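Side-chain contacts in myosin regulatory light chain, striated adductor muscle (Argopecten irradians, PDB 1WDC), which binds calcium and confers calcium dependence on the binding and Mg-ATPase activity of molluscan muscle myosin: residues D84-E87 with T88-A92; V142-T145 with A146-K149. All blocks are in the same frame, centred on the assembly; numbering follows the deposited sequence.

Interaction 1. Residues D84-E87 with T88-A92; sequences DSEE and TIRNA
Ser-85 and Thr-88 meet hydroxyl to hydroxyl at the start of helix 86-94, with Ser-85 OG 2.9 Å from Thr-88 OG1. Ser-85 is the N-cap: its OG lies between the backbone N and the carbonyl carbon (chi1 59°), a position from which it accepts a weak, 3.4 Å capping bond from Thr-88 N. The OG1 of Thr-88 shares a water with Glu-87 OE1, while its methyl CG2 crosses the Asp-84 side chain, coming 3.6 Å from Asp-84 OD1. Thr-88 therefore turns its hydroxyl to the cap and its methyl to Asp-84, the residue ahead of the cap. The other carboxylate oxygen of Asp-84, OD2, is hydrogen-bonded to a polar side chain and salt-bridged to a basic one, both on the chain of another protein. Replacing Thr-88 by alanine removes OG1 and CG2, and would probably leave Ser-85 OG without its hydroxyl neighbour and open a gap beside the Asp-84 carboxylate. One turn after Glu-86, a bend at chi3 (-36°) brings the Arg-90 guanidinium back with one face over Glu-86 O, offset toward its rim. A water in the guanidinium plane accepts from Arg-90 NE at 2.9 Å and donates to Glu-86 OE2. Glu-86 OE1 is bonded to Ser-151. Acidic side chains here probably suit the positive end of the helix dipole. Since Glu-86 OE2 and Arg-90 NH2 stay 4.5 Å apart, the first turn combines a serine cap with opposite charges coupled through water rather than by a direct salt bridge.

Interaction 2. Residues V142-T145 with A146-K149; sequences VKFT and AMIK
A chi1 of 179° swings the Phe-144 ring away from its own backbone N and alongside the next turn of helix 141-149, where Met-147 and Ile-148 meet it three and four residues on. Met-147 also sets out anti to its N, but a bend at chi3 (125°) turns the methyl back, and CE settles 3.7 Å from Phe-144 CD1. Ile-148 approaches otherwise. Its CG1 stands over a face of the ring in a CH-pi contact, 4.2 Å from the Phe-144 ring centroid, and its CD1 reaches the far part of the ring, 3.5 Å from Phe-144 CE2. The ring is thus touched at CD1 and CE1 by one neighbour and at CE2 and CZ by the other. Beneath them the main chain is regular: Ile-148 N donates to Phe-144 O at 2.8 Å, and Met-147 N to Lys-143 O. At the end of the helix Lys-149 N makes a weak bond to Thr-145 O (N-H...O 121°) and also bonds Ala-146 O, three residues back. Thr-145 OG1 is bonded to Tyr-141 O, so this buried hydroxyl is satisfied within its own helix. Phe-144 also meets the ring of Phe-139, and apolar and aromatic side chains on the chain of another protein pack against Phe-144, Met-147 and Ile-148. An apolar stripe of i, i+3 and i+4 residues is characteristic of an amphipathic helix, here the last helix of a calmodulin-like lobe packed against a partner chain.

Interaction 1 spans the start of helix 86-94 and interaction 2 lies within helix 141-149; both belong to the same lobe, their centres about 10 Å apart, and the two helices pack on each other. Interaction 1 is at the surface, where hydroxyls, carboxylates, a guanidinium and waters organise a helix start; interaction 2 is partly buried and rests on apolar contacts near a helix end. The seam between them is mixed. Lys-149 NZ bonds to Asp-84 O at 3.0 Å, tying the close of one helix to the approach of the other, while Glu-86 CG packs on Thr-145 CG2 and Ile-89 on the aliphatic part of Lys-149. Residues of both contacts also touch the chain of another protein, and both lie away from the magnesium site.

Interaction 1. Residues D84-E87 with T88-A92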
ATOM      1  N   ASP B  84     -16.983   1.945  -1.177  1.00 35.37           N
ATOM      2  CA  ASP B  84     -16.710   0.623  -1.728  1.00 27.21           C
ATOM      3  C   ASP B  84     -17.517  -0.453  -1.037  1.00 24.56           C
ATOM      4  O   ASP B  84     -17.891  -0.284   0.111  1.00 26.27           O
ATOM      5  CB  ASP B  84     -15.220   0.337  -1.614  1.00 23.80           C
ATOM      6  CG  ASP B  84     -14.415   1.083  -2.664  1.00 20.61           C
ATOM      7  OD1 ASP B  84     -14.448   0.634  -3.838  1.00 28.91           O
ATOM      8  OD2 ASP B  84     -13.815   2.143  -2.352  1.00 18.54           O
ATOM      9  N   SER B  85     -17.838  -1.532  -1.744  1.00 21.27           N
ATOM     10  CA  SER B  85     -18.498  -2.659  -1.111  1.00 25.99           C
ATOM     11  C   SER B  85     -17.650  -3.300  -0.014  1.00 28.72           C
ATOM     12  O   SER B  85     -16.454  -3.063   0.059  1.00 27.47           O
ATOM     13  CB  SER B  85     -18.820  -3.705  -2.143  1.00 27.28           C
ATOM     14  OG  SER B  85     -17.627  -4.115  -2.769  1.00 40.40           O
ATOM     15  N   GLU B  86     -18.261  -4.183   0.775  1.00 30.47           N
ATOM     16  CA  GLU B  86     -17.588  -4.788   1.913  1.00 33.02           C
ATOM     17  C   GLU B  86     -16.532  -5.762   1.441  1.00 32.37           C
ATOM     18  O   GLU B  86     -15.442  -5.867   2.024  1.00 30.19           O
ATOM     19  CB  GLU B  86     -18.581  -5.527   2.791  1.00 33.70           C
ATOM     20  CG  GLU B  86     -18.106  -5.672   4.226  1.00 44.49           C
ATOM     21  CD  GLU B  86     -19.057  -6.477   5.108  1.00 47.78           C
ATOM     22  OE1 GLU B  86     -20.256  -6.564   4.768  1.00 53.61           O
ATOM     23  OE2 GLU B  86     -18.629  -6.951   6.185  1.00 49.13           O
ATOM     24  N   GLU B  87     -16.834  -6.414   0.331  1.00 32.47           N
ATOM     25  CA  GLU B  87     -15.901  -7.349  -0.266  1.00 36.54           C
ATOM     26  C   GLU B  87     -14.645  -6.645  -0.782  1.00 31.65           C
ATOM     27  O   GLU B  87     -13.530  -7.091  -0.514  1.00 31.19           O
ATOM     28  CB  GLU B  87     -16.583  -8.102  -1.402  1.00 42.11           C
ATOM     29  CG  GLU B  87     -15.679  -9.112  -2.091  1.00 54.10           C
ATOM     30  CD  GLU B  87     -16.324  -9.703  -3.328  1.00 60.40           C
ATOM     31  OE1 GLU B  87     -16.641  -8.931  -4.272  1.00 64.08           O
ATOM     32  OE2 GLU B  87     -16.537 -10.937  -3.334  1.00 63.93           O
ATOM     33  N   THR B  88     -14.838  -5.500  -1.435  1.00 27.65           N
ATOM     34  CA  THR B  88     -13.727  -4.683  -1.910  1.00 26.10           C
ATOM     35  C   THR B  88     -12.811  -4.234  -0.771  1.00 25.00           C
ATOM     36  O   THR B  88     -11.593  -4.268  -0.906  1.00 24.43           O
ATOM     37  CB  THR B  88     -14.219  -3.426  -2.652  1.00 20.97           C
ATOM     38  OG1 THR B  88     -14.929  -3.817  -3.825  1.00 24.79           O
ATOM     39  CG2 THR B  88     -13.042  -2.552  -3.076  1.00 17.44           C
ATOM     40  N   ILE B  89     -13.413  -3.782   0.321  1.00 22.71           N
ATOM     41  CA  ILE B  89     -12.674  -3.311   1.492  1.00 23.01           C
ATOM     42  C   ILE B  89     -11.980  -4.458   2.234  1.00 19.49           C
ATOM     43  O   ILE B  89     -10.814  -4.354   2.578  1.00 18.52           O
ATOM     44  CB  ILE B  89     -13.594  -2.538   2.496  1.00 23.14           C
ATOM     45  CG1 ILE B  89     -14.343  -1.389   1.787  1.00 20.07           C
ATOM     46  CG2 ILE B  89     -12.741  -1.970   3.663  1.00 25.16           C
ATOM     47  CD1 ILE B  89     -15.468  -0.750   2.622  1.00 17.41           C
ATOM     48  N   ARG B  90     -12.671  -5.569   2.414  1.00 19.23           N
ATOM     49  CA  ARG B  90     -12.028  -6.745   2.994  1.00 22.99           C
ATOM     50  C   ARG B  90     -10.842  -7.309   2.175  1.00 22.43           C
ATOM     51  O   ARG B  90      -9.785  -7.620   2.740  1.00 21.93           O
ATOM     52  CB  ARG B  90     -13.061  -7.827   3.234  1.00 24.26           C
ATOM     53  CG  ARG B  90     -12.638  -8.778   4.317  1.00 30.98           C
ATOM     54  CD  ARG B  90     -13.594  -9.936   4.407  1.00 35.77           C
ATOM     55  NE  ARG B  90     -14.975  -9.546   4.144  1.00 39.29           N
ATOM     56  CZ  ARG B  90     -15.665  -9.984   3.099  1.00 41.59           C
ATOM     57  NH1 ARG B  90     -15.047 -10.633   2.116  1.00 43.62           N
ATOM     58  NH2 ARG B  90     -16.952  -9.714   3.001  1.00 43.07           N
ATOM     59  N   ASN B  91     -10.969  -7.310   0.848  1.00 19.76           N
ATOM     60  CA  ASN B  91      -9.879  -7.726  -0.017  1.00 19.15           C
ATOM     61  C   ASN B  91      -8.713  -6.804  -0.036  1.00 18.52           C
ATOM     62  O   ASN B  91      -7.615  -7.247  -0.345  1.00 23.66           O
ATOM     63  CB  ASN B  91     -10.350  -7.923  -1.447  1.00 22.12           C
ATOM     64  CG  ASN B  91     -11.196  -9.151  -1.608  1.00 28.56           C
ATOM     65  OD1 ASN B  91     -11.919  -9.299  -2.592  1.00 36.44           O
ATOM     66  ND2 ASN B  91     -11.147 -10.031  -0.629  1.00 33.59           N
ATOM     67  N   ALA B  92      -8.938  -5.505   0.169  1.00 18.66           N
ATOM     68  CA  ALA B  92      -7.839  -4.545   0.210  1.00 15.79           C
ATOM     69  C   ALA B  92      -6.955  -4.820   1.410  1.00 19.14           C
ATOM     70  O   ALA B  92      -5.747  -4.745   1.305  1.00 24.00           O
ATOM     71  CB  ALA B  92      -8.361  -3.100   0.263  1.00 13.94           C
TER
HETATM   72  O   HOH W   1     -16.258  -8.129   6.349  1.00 26.76           O
HETATM   73  O   HOH W   2     -14.725  -6.734  -5.211  1.00 36.94           O

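Interaction 2. Residues V142-T145 with A146-K149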
ATOM      1  N   VAL B 142     -11.737  -8.138   9.368  1.00 23.37           N
ATOM      2  CA  VAL B 142     -12.967  -8.643   8.805  1.00 23.27           C
ATOM      3  C   VAL B 142     -14.096  -7.974   9.580  1.00 28.90           C
ATOM      4  O   VAL B 142     -15.012  -7.412   8.981  1.00 29.15           O
ATOM      5  CB  VAL B 142     -13.076 -10.172   8.899  1.00 22.59           C
ATOM      6  CG1 VAL B 142     -14.370 -10.610   8.329  1.00 21.87           C
ATOM      7  CG2 VAL B 142     -11.976 -10.835   8.119  1.00 18.66           C
ATOM      8  N   LYS B 143     -13.910  -7.839  10.892  1.00 29.65           N
ATOM      9  CA  LYS B 143     -14.954  -7.301  11.739  1.00 29.22           C
ATOM     10  C   LYS B 143     -15.007  -5.833  11.619  1.00 30.38           C
ATOM     11  O   LYS B 143     -16.055  -5.253  11.796  1.00 33.70           O
ATOM     12  CB  LYS B 143     -14.733  -7.641  13.204  1.00 37.09           C
ATOM     13  CG  LYS B 143     -15.742  -8.648  13.737  1.00 47.98           C
ATOM     14  CD  LYS B 143     -17.034  -8.704  12.850  1.00 54.66           C
ATOM     15  CE  LYS B 143     -16.987  -9.842  11.792  1.00 57.40           C
ATOM     16  NZ  LYS B 143     -17.900  -9.630  10.600  1.00 56.13           N
ATOM     17  N   PHE B 144     -13.834  -5.227  11.578  1.00 29.20           N
ATOM     18  CA  PHE B 144     -13.732  -3.805  11.341  1.00 28.12           C
ATOM     19  C   PHE B 144     -14.428  -3.386  10.022  1.00 30.82           C
ATOM     20  O   PHE B 144     -15.060  -2.333   9.951  1.00 30.41           O
ATOM     21  CB  PHE B 144     -12.267  -3.402  11.308  1.00 26.63           C
ATOM     22  CG  PHE B 144     -12.058  -1.945  11.032  1.00 25.19           C
ATOM     23  CD1 PHE B 144     -12.135  -1.015  12.055  1.00 24.32           C
ATOM     24  CD2 PHE B 144     -11.759  -1.500   9.742  1.00 22.46           C
ATOM     25  CE1 PHE B 144     -11.906   0.339  11.797  1.00 26.36           C
ATOM     26  CE2 PHE B 144     -11.534  -0.161   9.489  1.00 23.05           C
ATOM     27  CZ  PHE B 144     -11.604   0.757  10.511  1.00 23.59           C
ATOM     28  N   THR B 145     -14.264  -4.169   8.964  1.00 30.75           N
ATOM     29  CA  THR B 145     -14.921  -3.861   7.703  1.00 28.73           C
ATOM     30  C   THR B 145     -16.448  -3.881   7.829  1.00 31.24           C
ATOM     31  O   THR B 145     -17.100  -2.937   7.387  1.00 34.50           O
ATOM     32  CB  THR B 145     -14.468  -4.830   6.600  1.00 27.06           C
ATOM     33  OG1 THR B 145     -13.047  -4.717   6.416  1.00 24.33           O
ATOM     34  CG2 THR B 145     -15.171  -4.518   5.305  1.00 25.73           C
ATOM     35  N   ALA B 146     -17.012  -4.932   8.435  1.00 30.03           N
ATOM     36  CA  ALA B 146     -18.429  -4.967   8.785  1.00 29.00           C
ATOM     37  C   ALA B 146     -18.889  -3.731   9.595  1.00 31.80           C
ATOM     38  O   ALA B 146     -19.814  -3.042   9.194  1.00 34.26           O
ATOM     39  CB  ALA B 146     -18.728  -6.233   9.541  1.00 26.92           C
ATOM     40  N   MET B 147     -18.146  -3.386  10.644  1.00 32.51           N
ATOM     41  CA  MET B 147     -18.366  -2.179  11.432  1.00 34.38           C
ATOM     42  C   MET B 147     -18.364  -0.921  10.587  1.00 37.45           C
ATOM     43  O   MET B 147     -19.113   0.010  10.857  1.00 41.49           O
ATOM     44  CB  MET B 147     -17.286  -2.038  12.507  1.00 34.31           C
ATOM     45  CG  MET B 147     -17.000  -0.595  12.925  1.00 41.42           C
ATOM     46  SD  MET B 147     -16.203  -0.437  14.556  1.00 55.08           S
ATOM     47  CE  MET B 147     -14.788   0.498  14.113  1.00 51.75           C
ATOM     48  N   ILE B 148     -17.390  -0.824   9.693  1.00 39.32           N
ATOM     49  CA  ILE B 148     -17.233   0.324   8.796  1.00 36.67           C
ATOM     50  C   ILE B 148     -18.287   0.378   7.668  1.00 38.93           C
ATOM     51  O   ILE B 148     -18.590   1.452   7.155  1.00 38.72           O
ATOM     52  CB  ILE B 148     -15.797   0.334   8.246  1.00 36.21           C
ATOM     53  CG1 ILE B 148     -15.016   1.405   8.956  1.00 34.31           C
ATOM     54  CG2 ILE B 148     -15.723   0.524   6.731  1.00 32.01           C
ATOM     55  CD1 ILE B 148     -13.941   1.947   8.069  1.00 43.13           C
ATOM     56  N   LYS B 149     -18.967  -0.743   7.425  1.00 40.57           N
ATOM     57  CA  LYS B 149     -20.002  -0.817   6.410  1.00 39.21           C
ATOM     58  C   LYS B 149     -21.383  -1.100   6.971  1.00 43.36           C
ATOM     59  O   LYS B 149     -22.336  -1.195   6.210  1.00 42.90           O
ATOM     60  CB  LYS B 149     -19.656  -1.882   5.388  1.00 36.70           C
ATOM     61  CG  LYS B 149     -18.456  -1.533   4.567  1.00 36.88           C
ATOM     62  CD  LYS B 149     -18.864  -1.267   3.153  1.00 42.89           C
ATOM     63  CE  LYS B 149     -19.577   0.079   3.000  1.00 47.73           C
ATOM     64  NZ  LYS B 149     -20.406   0.175   1.733  1.00 49.18           N
TER